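Local coordinates for glycine cleavage system H protein (Mycobacterium tuberculosis, PDB 3IFT) that probably shuttles the methylamine group of glycine from the P protein to the T protein of the glycine cleavage system on a covalently bound lipoyl cofactor, at residues S91-D94 and L99-S102; S76-P81 and G108-I113; T38-S43 and E134-T139; E23-S28 and S125-L130; D31-G36 and A80-K85. All coordinates share one frame; numbering follows the deposited sequence.

Interaction 1 of 5, residues S91-D94 and L99-S102; sequences SDLD and LVNS
Leu93 and Leu99 bring the two short helical segments 91-94 and 99-102 together, their CA atoms 6.7 Å apart, while no hydrogen bond passes between the backbones. Segment 91-94 is a weakly bonded turn of helix, with Asp94 N bonded to Ser91 O at 3.1 Å, and segment 99-102 is the more regular of the two. Leu93 and Leu99 share the burial almost equally; Leu93 touches with both methyls. Its CB does not point straight at the other segment, but with CG turned anti to the carbonyl carbon (chi1 -55°) the isobutyl end swings across to it. CD1 then lies 3.6 Å from Val100 CG2, and the same valine methyl is 3.8 Å from Leu93 CD2, so one methyl of Val100 faces the fork of the leucine; the two side chains cross at about a right angle. Leu93 CD2 also meets Leu99 CB at 3.8 Å, here touching the root of the side chain rather than its end. Leu99 CD1 packs on Asp92 CB at 3.5 Å. Only the methylene of Asp92 takes part in that touch. On the inner side, Leu93 and Val100 both continue onto Leu110, and strand 48-52 supplies Val51 and Val48 beneath them. Leu93 and Val100 are buried, whereas Asp92 is exposed and Leu99 partly so. With carbon-carbon contacts alone and no polar pair across the segments, the two turns are held to each other by shape and exclusion of water, not by directional bonds.

Interaction 2 of 5, residues S76-P81 and G108-I113; sequences SDLYAP and GWLLDI
Leu78 and Leu110 meet between segments whose touching parts, 78-81 and 110-113, run 35° apart; the CA atoms of the two leucines lie 9.5 Å from each other, and side chains bridge the gap. The bump is Leu110 CD1, a single methyl that enters the fork of Leu78: it lies 3.8 Å from Leu78 CD1 and 3.9 Å from Leu78 CD2. Both leucines carry CG anti to the carbonyl carbon, and the two side chains approach at a slant. Further along, Ile113 provides the second bump. Its CD1, at the end of an extended branch (chi2 169°), fits the corner where the chain turns from Ala80 into Pro81, 3.5 Å from Pro81 CD and 4.3 Å from both CA and CB of Ala80. Between these points Leu111 packs on Phe66, Val86 and Val89 instead of reaching segment 76-81. Leu110 and Leu111 both face Val35, a classic beta bulge. Leu53 touches both Leu78 and Leu110. All five touching residues are buried and every contact is between carbons, so strand 75-79 of the three-stranded sheet and the loop after it pack on strand 111-114 of the larger sheet and the bulge before it by hydrophobic burial.

Interaction 3 of 5, residues T38-S43 and E134-T139; sequences TDYAQS and EAYRGT
Thr38 and Tyr136 point at each other from opposite directions, and the hydroxyl of each ends at the other: Thr38 OG1 to Tyr136 OH is a hydrogen bond of 2.7 Å in which either could be the donor. Tyr136 has CG anti to its backbone N (chi1 -179°), an orientation that carries the phenol away from helix 133-139 across to the start of helix 39-45. The threonine stands obliquely to the phenol ring, and its methyl adds an apolar touch, Thr38 CG2 to Tyr136 CZ at 3.7 Å. A second aromatic, Tyr40, slants against the same phenol; its CD2 lies 3.7 Å from Tyr136 OH. The phenol oxygen is also hydrogen-bonded to His22 ND1, its stronger polar partner, and the His22 ring meets both tyrosine rings, while Tyr18 stacks on Tyr136. Thr38 OG1 is gripped twice, since it also accepts from Ala41 N at 3.1 Å with an N-H...O angle of 156°. The two bonds hold Thr38 OG1 (chi1 65°) in position, restraining the side-chain rotation. The tyrosine therefore bonds to the same oxygen that caps a helix: Thr38 is the N-cap of helix 39-45, and it joins helix 133-139, the last in the chain, to the start of that helix, with Tyr40 about 10 Å, side chain to side chain, from Lys73, the predicted lipoyl attachment site, which carries no lipoyl group in this structure.

Interaction 4 of 5, residues E23-S28 and S125-L130; sequences EWIRRS and SALTTL
The helical turn that follows helix 123-126 lies over one face of an antiparallel sheet here: Ile25, on strand 23-29, meets Leu130 and Leu127 of that turn. Ile25 and Leu130 reach toward each other tip to tip, with Ile25 CD1 3.5 Å from Leu130 CD1. The same leucine methyl also lies along the isoleucine, 3.7 Å from CG1 and 3.8 Å from CB, so it sits over the side of the branch as well as against its end. An unusual chi2 of 98° bends the Ile25 ethyl branch away from full extension. Leu127, three residues earlier than Leu130, gives a looser touch, its CD2 4.2 Å from Ile25 CG2. Its second methyl, CD1, lies 3.7 Å from Arg27 NH1, where the two side chains cross at about a right angle. The arginine is extended from CG to NE; its NE bonds to Gly29 O and its NH2 to Asp30 O.

Strand 23-29 lies between strands 17-18 and 32-37 in the six-stranded sheet, and its residues alternate: Ile25 faces the helical turn while Trp24 and Arg26 turn to the opposite face. His17 touches both leucines, and Pro81 and Val33 also touch Ile25. The turn itself is held by its own hydrogen bonds. Ser125 O accepts from both Thr128 N and Thr128 OG1, the hydroxyl at 2.6 Å, and Ala126 O accepts likewise from Thr129 N and Thr129 OG1, the latter at 2.8 Å.

Interaction 5 of 5, residues D31-G36 and A80-K85; sequences DTVRVG and APISGK
The rotations of Val33 and Ile82 set up their meeting: in Ile82 CG1 stands between the backbone N and the carbonyl carbon (chi1 62°), and in Val33, whose chi1 to CG1 is -66°, CG2 takes the corresponding place. These settings aim the two branches at one another, tip to tip, so that Val33 CG2 lies 3.5 Å from Ile82 CD1 and 3.9 Å from Ile82 CG1. Two residues further along strand 32-37, Val35 meets the Pro81 ring with both methyls. Its CG1 is 3.7 Å from Pro81 CG and its CG2 4.0 Å from that atom, so the proline CG sits in the fork of the valine; Pro81 CD is 4.1 Å from Val35 CG1 and CG2. The CA atoms are 8.7 Å apart for Val33 and Ile82 and 8.0 Å for Val35 and Pro81, bridged by side chains without hydrogen bonds. All four residues are buried. Leu123 touches both Val33 and Ile82, and Ile25 touches one member of each pair. The alternation of inward Val33 and Val35 with Thr32, whose CB points away, is that of a beta strand, here packed against the loop leading into strand 84-89 within the lipoyl-binding domain, a sandwich of antiparallel sheets.

Interactions 2, 3 and 5 are buried, interaction 3 about 12 Å from the chain's centre; 1 and 4 are only partly buried. Interactions 2 and 5 share Ala80 and Pro81, and both bring the chain at 80-82 against the six-stranded sheet, with a salt bridge from Asp112 to Arg34 between them. Interaction 4 adjoins interaction 5 through neighbouring strands 23-29 and 32-37, their centres about 7 Å apart. Interaction 1 lies about 21 Å from interaction 4, centre to centre, across the chain's centre, and meets interaction 2 at Leu110. These four are apolar across their segments, apart from the exposed Arg27 of interaction 4. Interaction 3 relies on a hydroxyl pair between helices; Gln42 bonds to Asn101, linking it to interaction 1.

Interaction 1 of 5, residues S91-D94 and L99-S102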
# COMPACT_ATOMS: atom_id res chain seq x y z
N SER A 91 3.01 10.61 7.84
CA SER A 91 2.90 12.08 7.84
C SER A 91 3.93 12.77 6.96
O SER A 91 3.73 13.91 6.55
CB SER A 91 2.93 12.67 9.27
OG SER A 91 4.20 12.57 9.88
N ASP A 92 5.03 12.08 6.70
CA ASP A 92 6.08 12.64 5.86
C ASP A 92 5.65 13.00 4.47
O ASP A 92 6.25 13.89 3.83
CB ASP A 92 7.24 11.68 5.77
CG ASP A 92 7.92 11.47 7.08
OD1 ASP A 92 7.77 12.32 7.97
OD2 ASP A 92 8.63 10.48 7.20
N LEU A 93 4.59 12.34 4.00
CA LEU A 93 4.15 12.50 2.62
C LEU A 93 3.44 13.80 2.43
O LEU A 93 3.23 14.23 1.29
CB LEU A 93 3.22 11.34 2.21
CG LEU A 93 3.79 9.95 2.38
CD1 LEU A 93 2.88 8.91 1.78
CD2 LEU A 93 5.22 9.86 1.79
N ASP A 94 3.06 14.44 3.54
CA ASP A 94 2.42 15.75 3.47
C ASP A 94 3.38 16.75 2.83
O ASP A 94 3.00 17.48 1.93
CB ASP A 94 2.03 16.26 4.87
CG ASP A 94 1.16 17.49 4.81
OD1 ASP A 94 0.31 17.57 3.90
OD2 ASP A 94 1.31 18.37 5.69
N LEU A 99 8.65 10.83 -1.51
CA LEU A 99 9.11 9.63 -0.79
C LEU A 99 8.48 8.38 -1.34
O LEU A 99 9.08 7.30 -1.33
CB LEU A 99 8.81 9.73 0.70
CG LEU A 99 9.67 10.74 1.47
CD1 LEU A 99 9.10 10.93 2.86
CD2 LEU A 99 11.12 10.24 1.52
N VAL A 100 7.23 8.49 -1.77
CA VAL A 100 6.53 7.37 -2.40
C VAL A 100 7.29 6.92 -3.64
O VAL A 100 7.51 5.73 -3.88
CB VAL A 100 5.07 7.78 -2.73
CG1 VAL A 100 4.34 6.65 -3.44
CG2 VAL A 100 4.32 8.15 -1.46
N ASN A 101 7.76 7.89 -4.41
CA ASN A 101 8.57 7.59 -5.60
C ASN A 101 9.99 7.18 -5.27
O ASN A 101 10.53 6.25 -5.85
CB ASN A 101 8.68 8.83 -6.47
CG ASN A 101 7.38 9.36 -6.88
OD1 ASN A 101 6.96 10.43 -6.42
ND2 ASN A 101 6.73 8.68 -7.82
N SER A 102 10.63 7.89 -4.36
CA SER A 102 12.06 7.60 -4.10
C SER A 102 12.22 6.37 -3.27
O SER A 102 13.23 5.68 -3.34
CB SER A 102 12.71 8.76 -3.37
OG SER A 102 12.05 8.94 -2.11

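Interaction 2 of 5, residues S76-P81 and G108-I113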
# COMPACT_ATOMS: atom_id res chain seq x y z
N SER A 76 -4.47 7.83 -8.83
CA SER A 76 -4.79 6.43 -8.64
C SER A 76 -5.40 6.23 -7.27
O SER A 76 -4.87 6.69 -6.28
CB SER A 76 -3.53 5.61 -8.76
OG SER A 76 -3.88 4.27 -9.08
N ASP A 77 -6.52 5.53 -7.25
CA ASP A 77 -7.17 5.18 -6.01
C ASP A 77 -6.29 4.24 -5.22
O ASP A 77 -5.56 3.44 -5.77
CB ASP A 77 -8.54 4.54 -6.28
CG ASP A 77 -9.60 5.56 -6.64
OD1 ASP A 77 -9.40 6.76 -6.37
OD2 ASP A 77 -10.65 5.14 -7.15
N LEU A 78 -6.33 4.41 -3.92
CA LEU A 78 -5.69 3.51 -2.99
C LEU A 78 -6.77 2.65 -2.41
O LEU A 78 -7.83 3.15 -2.07
CB LEU A 78 -5.03 4.33 -1.88
CG LEU A 78 -3.84 5.16 -2.35
CD1 LEU A 78 -3.27 6.07 -1.24
CD2 LEU A 78 -2.78 4.20 -2.93
N TYR A 79 -6.53 1.36 -2.31
CA TYR A 79 -7.50 0.43 -1.74
C TYR A 79 -6.95 -0.18 -0.46
O TYR A 79 -5.76 -0.40 -0.34
CB TYR A 79 -7.77 -0.67 -2.73
CG TYR A 79 -8.25 -0.16 -4.05
CD1 TYR A 79 -9.57 0.22 -4.22
CD2 TYR A 79 -7.37 0.01 -5.10
CE1 TYR A 79 -10.01 0.70 -5.42
CE2 TYR A 79 -7.83 0.50 -6.31
CZ TYR A 79 -9.15 0.83 -6.45
OH TYR A 79 -9.61 1.31 -7.64
N ALA A 80 -7.83 -0.44 0.49
CA ALA A 80 -7.48 -1.21 1.67
C ALA A 80 -7.17 -2.63 1.17
O ALA A 80 -8.03 -3.28 0.56
CB ALA A 80 -8.61 -1.18 2.69
N PRO A 81 -5.91 -3.09 1.31
CA PRO A 81 -5.67 -4.45 0.84
C PRO A 81 -6.31 -5.48 1.77
O PRO A 81 -6.62 -6.57 1.35
CB PRO A 81 -4.12 -4.58 0.88
CG PRO A 81 -3.64 -3.22 1.17
CD PRO A 81 -4.69 -2.56 1.95
N GLY A 108 8.48 5.86 1.91
CA GLY A 108 7.34 6.23 1.13
C GLY A 108 6.11 5.44 1.46
O GLY A 108 5.13 5.55 0.76
N TRP A 109 6.16 4.60 2.50
CA TRP A 109 4.97 3.88 2.98
C TRP A 109 3.79 4.84 3.20
O TRP A 109 3.96 6.03 3.45
CB TRP A 109 5.29 3.10 4.26
CG TRP A 109 5.56 4.01 5.46
CD1 TRP A 109 6.71 4.64 5.76
CD2 TRP A 109 4.62 4.37 6.47
NE1 TRP A 109 6.56 5.38 6.90
CE2 TRP A 109 5.29 5.23 7.36
CE3 TRP A 109 3.28 4.05 6.72
CZ2 TRP A 109 4.66 5.77 8.49
CZ3 TRP A 109 2.66 4.60 7.84
CH2 TRP A 109 3.35 5.42 8.71
N LEU A 110 2.58 4.34 3.05
CA LEU A 110 1.41 5.21 3.14
C LEU A 110 0.73 5.14 4.49
O LEU A 110 0.45 6.17 5.08
CB LEU A 110 0.41 4.84 2.06
CG LEU A 110 1.06 4.89 0.68
CD1 LEU A 110 0.07 4.42 -0.29
CD2 LEU A 110 1.60 6.30 0.32
N LEU A 111 0.44 3.93 4.93
CA LEU A 111 -0.38 3.74 6.12
C LEU A 111 -0.26 2.33 6.63
O LEU A 111 0.26 1.44 5.96
CB LEU A 111 -1.85 4.05 5.83
CG LEU A 111 -2.67 3.23 4.83
CD1 LEU A 111 -2.88 1.80 5.28
CD2 LEU A 111 -4.05 3.91 4.65
N ASP A 112 -0.76 2.15 7.85
CA ASP A 112 -0.80 0.87 8.48
C ASP A 112 -2.23 0.53 8.69
O ASP A 112 -3.05 1.39 8.99
CB ASP A 112 -0.14 0.90 9.85
CG ASP A 112 1.32 1.06 9.79
OD1 ASP A 112 1.93 0.96 8.69
OD2 ASP A 112 1.87 1.32 10.87
N ILE A 113 -2.53 -0.74 8.58
CA ILE A 113 -3.87 -1.20 8.90
C ILE A 113 -3.63 -2.16 10.04
O ILE A 113 -2.70 -2.96 10.02
CB ILE A 113 -4.59 -1.86 7.70
CG1 ILE A 113 -4.71 -0.83 6.55
CG2 ILE A 113 -5.96 -2.38 8.14
CD1 ILE A 113 -5.15 -1.40 5.23

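Interaction 3 of 5, residues T38-S43 and E134-T139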
# COMPACT_ATOMS: atom_id res chain seq x y z
N THR A 38 3.73 0.03 -4.96
CA THR A 38 4.94 -0.62 -5.41
C THR A 38 5.85 0.35 -6.18
O THR A 38 5.45 1.42 -6.57
CB THR A 38 4.55 -1.83 -6.26
OG1 THR A 38 3.88 -1.37 -7.42
CG2 THR A 38 3.60 -2.73 -5.42
N ASP A 39 7.08 -0.05 -6.38
CA ASP A 39 7.98 0.62 -7.28
C ASP A 39 7.41 0.83 -8.66
O ASP A 39 7.50 1.90 -9.22
CB ASP A 39 9.24 -0.18 -7.37
CG ASP A 39 10.33 0.51 -8.13
OD1 ASP A 39 10.31 1.75 -8.22
OD2 ASP A 39 11.23 -0.20 -8.62
N TYR A 40 6.77 -0.21 -9.19
CA TYR A 40 6.12 -0.12 -10.47
C TYR A 40 5.03 0.94 -10.46
O TYR A 40 4.97 1.73 -11.36
CB TYR A 40 5.49 -1.47 -10.80
CG TYR A 40 4.51 -1.43 -11.92
CD1 TYR A 40 4.93 -1.66 -13.23
CD2 TYR A 40 3.17 -1.19 -11.69
CE1 TYR A 40 4.06 -1.65 -14.27
CE2 TYR A 40 2.27 -1.16 -12.74
CZ TYR A 40 2.72 -1.42 -14.03
OH TYR A 40 1.87 -1.43 -15.12
N ALA A 41 4.21 0.97 -9.40
CA ALA A 41 3.11 1.92 -9.30
C ALA A 41 3.63 3.36 -9.24
O ALA A 41 3.13 4.23 -9.95
CB ALA A 41 2.25 1.63 -8.09
N GLN A 42 4.61 3.61 -8.41
CA GLN A 42 5.11 4.96 -8.25
C GLN A 42 5.72 5.46 -9.58
O GLN A 42 5.49 6.59 -10.03
CB GLN A 42 6.08 5.06 -7.06
CG GLN A 42 7.42 4.38 -7.20
CD GLN A 42 8.34 5.10 -8.16
OE1 GLN A 42 8.16 6.29 -8.43
NE2 GLN A 42 9.32 4.39 -8.70
N SER A 43 6.45 4.58 -10.25
CA SER A 43 7.07 4.97 -11.49
C SER A 43 6.03 5.28 -12.55
O SER A 43 6.16 6.27 -13.28
CB SER A 43 8.01 3.88 -11.96
OG SER A 43 8.72 4.40 -13.08
N GLU A 134 6.16 -12.96 -6.47
CA GLU A 134 6.28 -13.65 -7.73
C GLU A 134 4.98 -13.48 -8.51
O GLU A 134 5.00 -13.18 -9.71
CB GLU A 134 6.55 -15.13 -7.45
CG GLU A 134 7.29 -15.86 -8.53
CD GLU A 134 7.25 -17.38 -8.33
OE1 GLU A 134 7.56 -17.85 -7.22
OE2 GLU A 134 6.87 -18.09 -9.29
N ALA A 135 3.86 -13.67 -7.82
CA ALA A 135 2.56 -13.47 -8.42
C ALA A 135 2.36 -12.00 -8.81
O ALA A 135 1.82 -11.68 -9.87
CB ALA A 135 1.45 -13.91 -7.47
N TYR A 136 2.80 -11.09 -7.97
CA TYR A 136 2.72 -9.69 -8.35
C TYR A 136 3.51 -9.41 -9.63
O TYR A 136 2.98 -8.87 -10.58
CB TYR A 136 3.15 -8.78 -7.23
CG TYR A 136 3.03 -7.35 -7.64
CD1 TYR A 136 1.78 -6.79 -7.98
CD2 TYR A 136 4.13 -6.55 -7.68
CE1 TYR A 136 1.68 -5.51 -8.35
CE2 TYR A 136 4.04 -5.24 -8.07
CZ TYR A 136 2.83 -4.72 -8.39
OH TYR A 136 2.76 -3.39 -8.77
N ARG A 137 4.78 -9.76 -9.65
CA ARG A 137 5.59 -9.63 -10.87
C ARG A 137 4.85 -10.19 -12.09
O ARG A 137 4.78 -9.55 -13.14
CB ARG A 137 6.91 -10.37 -10.70
CG ARG A 137 7.81 -10.44 -11.96
CD ARG A 137 8.56 -9.13 -12.22
NE ARG A 137 9.53 -8.84 -11.17
CZ ARG A 137 10.07 -7.64 -10.93
NH1 ARG A 137 9.75 -6.58 -11.68
NH2 ARG A 137 10.93 -7.51 -9.94
N GLY A 138 4.30 -11.38 -11.92
CA GLY A 138 3.55 -12.07 -12.95
C GLY A 138 2.47 -11.23 -13.58
O GLY A 138 2.26 -11.31 -14.78
N THR A 139 1.80 -10.43 -12.76
CA THR A 139 0.75 -9.53 -13.24
C THR A 139 1.32 -8.38 -14.07
O THR A 139 0.60 -7.80 -14.88
CB THR A 139 -0.13 -8.94 -12.07
OG1 THR A 139 0.57 -7.90 -11.34
CG2 THR A 139 -0.59 -10.04 -11.11

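Interaction 4 of 5, residues E23-S28 and S125-L130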
# COMPACT_ATOMS: atom_id res chain seq x y z
N GLU A 23 -0.38 -2.33 -4.68
CA GLU A 23 -0.08 -2.01 -3.32
C GLU A 23 0.73 -3.11 -2.75
O GLU A 23 0.65 -4.25 -3.20
CB GLU A 23 -1.33 -1.77 -2.53
CG GLU A 23 -1.92 -0.43 -2.94
CD GLU A 23 -3.26 -0.13 -2.34
OE1 GLU A 23 -3.52 -0.58 -1.21
OE2 GLU A 23 -4.05 0.57 -3.02
N TRP A 24 1.54 -2.76 -1.77
CA TRP A 24 2.29 -3.77 -1.06
C TRP A 24 1.82 -3.75 0.36
O TRP A 24 1.27 -2.76 0.84
CB TRP A 24 3.80 -3.58 -1.16
CG TRP A 24 4.30 -2.26 -0.74
CD1 TRP A 24 4.50 -1.18 -1.54
CD2 TRP A 24 4.64 -1.84 0.59
NE1 TRP A 24 4.99 -0.11 -0.79
CE2 TRP A 24 5.08 -0.49 0.51
CE3 TRP A 24 4.62 -2.46 1.84
CZ2 TRP A 24 5.46 0.26 1.65
CZ3 TRP A 24 5.03 -1.75 2.94
CH2 TRP A 24 5.43 -0.39 2.84
N ILE A 25 2.05 -4.87 1.02
CA ILE A 25 1.56 -5.11 2.37
C ILE A 25 2.70 -5.78 3.06
O ILE A 25 3.17 -6.85 2.62
CB ILE A 25 0.33 -6.02 2.38
CG1 ILE A 25 -0.79 -5.36 1.58
CG2 ILE A 25 -0.14 -6.29 3.84
CD1 ILE A 25 -0.93 -5.86 0.15
N ARG A 26 3.20 -5.11 4.09
CA ARG A 26 4.20 -5.65 4.96
C ARG A 26 3.61 -5.98 6.32
O ARG A 26 3.05 -5.11 6.99
CB ARG A 26 5.33 -4.67 5.16
CG ARG A 26 6.45 -5.25 6.00
CD ARG A 26 7.53 -4.22 6.24
NE ARG A 26 8.23 -3.97 5.00
CZ ARG A 26 8.37 -2.80 4.40
NH1 ARG A 26 7.93 -1.68 4.95
NH2 ARG A 26 9.02 -2.75 3.23
N ARG A 27 3.79 -7.20 6.78
CA ARG A 27 3.33 -7.50 8.12
C ARG A 27 4.28 -6.85 9.10
O ARG A 27 5.41 -7.24 9.19
CB ARG A 27 3.31 -9.00 8.37
CG ARG A 27 2.93 -9.30 9.78
CD ARG A 27 2.64 -10.77 9.95
NE ARG A 27 1.69 -10.97 11.03
CZ ARG A 27 0.84 -11.97 11.10
NH1 ARG A 27 0.82 -12.90 10.14
NH2 ARG A 27 0.01 -12.07 12.14
N SER A 28 3.84 -5.81 9.79
CA SER A 28 4.73 -5.12 10.69
C SER A 28 4.60 -5.65 12.12
O SER A 28 5.48 -5.47 12.95
CB SER A 28 4.51 -3.62 10.64
OG SER A 28 3.15 -3.29 10.55
N SER A 125 -5.09 -15.11 7.96
CA SER A 125 -6.09 -15.33 6.94
C SER A 125 -6.19 -14.19 5.93
O SER A 125 -6.11 -14.45 4.74
CB SER A 125 -7.43 -15.60 7.61
OG SER A 125 -7.25 -16.78 8.40
N ALA A 126 -6.33 -12.94 6.39
CA ALA A 126 -6.32 -11.77 5.50
C ALA A 126 -5.23 -11.90 4.45
O ALA A 126 -5.48 -11.69 3.27
CB ALA A 126 -6.13 -10.48 6.29
N LEU A 127 -4.02 -12.32 4.84
CA LEU A 127 -2.90 -12.34 3.91
C LEU A 127 -3.12 -13.29 2.74
O LEU A 127 -2.50 -13.12 1.70
CB LEU A 127 -1.57 -12.62 4.62
CG LEU A 127 -1.14 -11.64 5.72
CD1 LEU A 127 -0.02 -12.24 6.61
CD2 LEU A 127 -0.72 -10.29 5.15
N THR A 128 -4.04 -14.24 2.88
CA THR A 128 -4.30 -15.24 1.84
C THR A 128 -4.99 -14.70 0.60
O THR A 128 -4.97 -15.35 -0.44
CB THR A 128 -5.20 -16.41 2.40
OG1 THR A 128 -6.54 -15.93 2.61
CG2 THR A 128 -4.63 -16.94 3.71
N THR A 129 -5.64 -13.53 0.71
CA THR A 129 -6.19 -12.87 -0.44
C THR A 129 -5.09 -12.13 -1.23
O THR A 129 -5.36 -11.65 -2.32
CB THR A 129 -7.25 -11.81 -0.06
OG1 THR A 129 -6.66 -10.88 0.88
CG2 THR A 129 -8.52 -12.48 0.57
N LEU A 130 -3.87 -12.02 -0.69
CA LEU A 130 -2.87 -11.14 -1.31
C LEU A 130 -1.89 -11.92 -2.15
O LEU A 130 -1.75 -13.13 -1.99
CB LEU A 130 -2.11 -10.30 -0.28
CG LEU A 130 -2.98 -9.52 0.70
CD1 LEU A 130 -2.11 -8.82 1.70
CD2 LEU A 130 -3.95 -8.55 -0.01

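Interaction 5 of 5, residues D31-G36 and A80-K85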
# COMPACT_ATOMS: atom_id res chain seq x y z
N ASP A 31 -0.66 -7.89 14.45
CA ASP A 31 -1.97 -7.37 14.08
C ASP A 31 -1.93 -6.22 13.09
O ASP A 31 -2.97 -5.62 12.77
CB ASP A 31 -2.70 -6.91 15.34
CG ASP A 31 -1.99 -5.78 16.06
OD1 ASP A 31 -0.87 -5.38 15.63
OD2 ASP A 31 -2.56 -5.30 17.07
N THR A 32 -0.75 -5.93 12.58
CA THR A 32 -0.55 -4.74 11.80
C THR A 32 0.12 -5.05 10.47
O THR A 32 1.08 -5.84 10.39
CB THR A 32 0.32 -3.73 12.56
OG1 THR A 32 -0.33 -3.41 13.79
CG2 THR A 32 0.50 -2.45 11.76
N VAL A 33 -0.40 -4.42 9.43
CA VAL A 33 0.31 -4.40 8.18
C VAL A 33 0.61 -2.96 7.85
O VAL A 33 -0.13 -2.04 8.21
CB VAL A 33 -0.46 -5.06 7.04
CG1 VAL A 33 -0.62 -6.53 7.29
CG2 VAL A 33 -1.83 -4.39 6.86
N ARG A 34 1.73 -2.77 7.17
CA ARG A 34 2.04 -1.52 6.58
C ARG A 34 1.77 -1.64 5.08
O ARG A 34 1.98 -2.69 4.49
CB ARG A 34 3.47 -1.15 6.85
CG ARG A 34 3.83 0.17 6.23
CD ARG A 34 4.94 0.81 7.02
NE ARG A 34 4.45 1.29 8.31
CZ ARG A 34 5.16 2.08 9.12
NH1 ARG A 34 6.36 2.49 8.75
NH2 ARG A 34 4.64 2.49 10.26
N VAL A 35 1.32 -0.55 4.49
CA VAL A 35 0.90 -0.52 3.13
C VAL A 35 1.50 0.67 2.38
O VAL A 35 1.56 1.80 2.88
CB VAL A 35 -0.64 -0.44 3.09
CG1 VAL A 35 -1.16 -0.46 1.70
CG2 VAL A 35 -1.25 -1.61 3.91
N GLY A 36 1.92 0.40 1.15
CA GLY A 36 2.34 1.44 0.24
C GLY A 36 2.02 1.00 -1.16
O GLY A 36 1.31 0.00 -1.41
N ALA A 80 -7.83 -0.44 0.49
CA ALA A 80 -7.48 -1.21 1.67
C ALA A 80 -7.17 -2.63 1.17
O ALA A 80 -8.03 -3.28 0.56
CB ALA A 80 -8.61 -1.18 2.69
N PRO A 81 -5.91 -3.09 1.31
CA PRO A 81 -5.67 -4.45 0.84
C PRO A 81 -6.31 -5.48 1.77
O PRO A 81 -6.62 -6.57 1.35
CB PRO A 81 -4.12 -4.58 0.88
CG PRO A 81 -3.64 -3.22 1.17
CD PRO A 81 -4.69 -2.56 1.95
N ILE A 82 -6.52 -5.10 3.02
CA ILE A 82 -7.18 -5.93 4.01
C ILE A 82 -8.15 -5.11 4.83
O ILE A 82 -8.13 -3.89 4.78
CB ILE A 82 -6.17 -6.61 4.97
CG1 ILE A 82 -5.38 -5.58 5.77
CG2 ILE A 82 -5.26 -7.55 4.19
CD1 ILE A 82 -4.90 -6.08 7.19
N SER A 83 -9.04 -5.79 5.53
CA SER A 83 -9.96 -5.16 6.42
C SER A 83 -9.25 -4.92 7.71
O SER A 83 -8.46 -5.74 8.18
CB SER A 83 -11.20 -6.05 6.67
OG SER A 83 -11.92 -6.19 5.47
N GLY A 84 -9.51 -3.78 8.30
CA GLY A 84 -8.95 -3.49 9.60
C GLY A 84 -9.23 -2.04 9.91
O GLY A 84 -10.22 -1.51 9.46
N LYS A 85 -8.37 -1.42 10.68
CA LYS A 85 -8.48 -0.02 10.98
C LYS A 85 -7.17 0.61 10.65
O LYS A 85 -6.13 0.08 10.96
CB LYS A 85 -8.80 0.21 12.48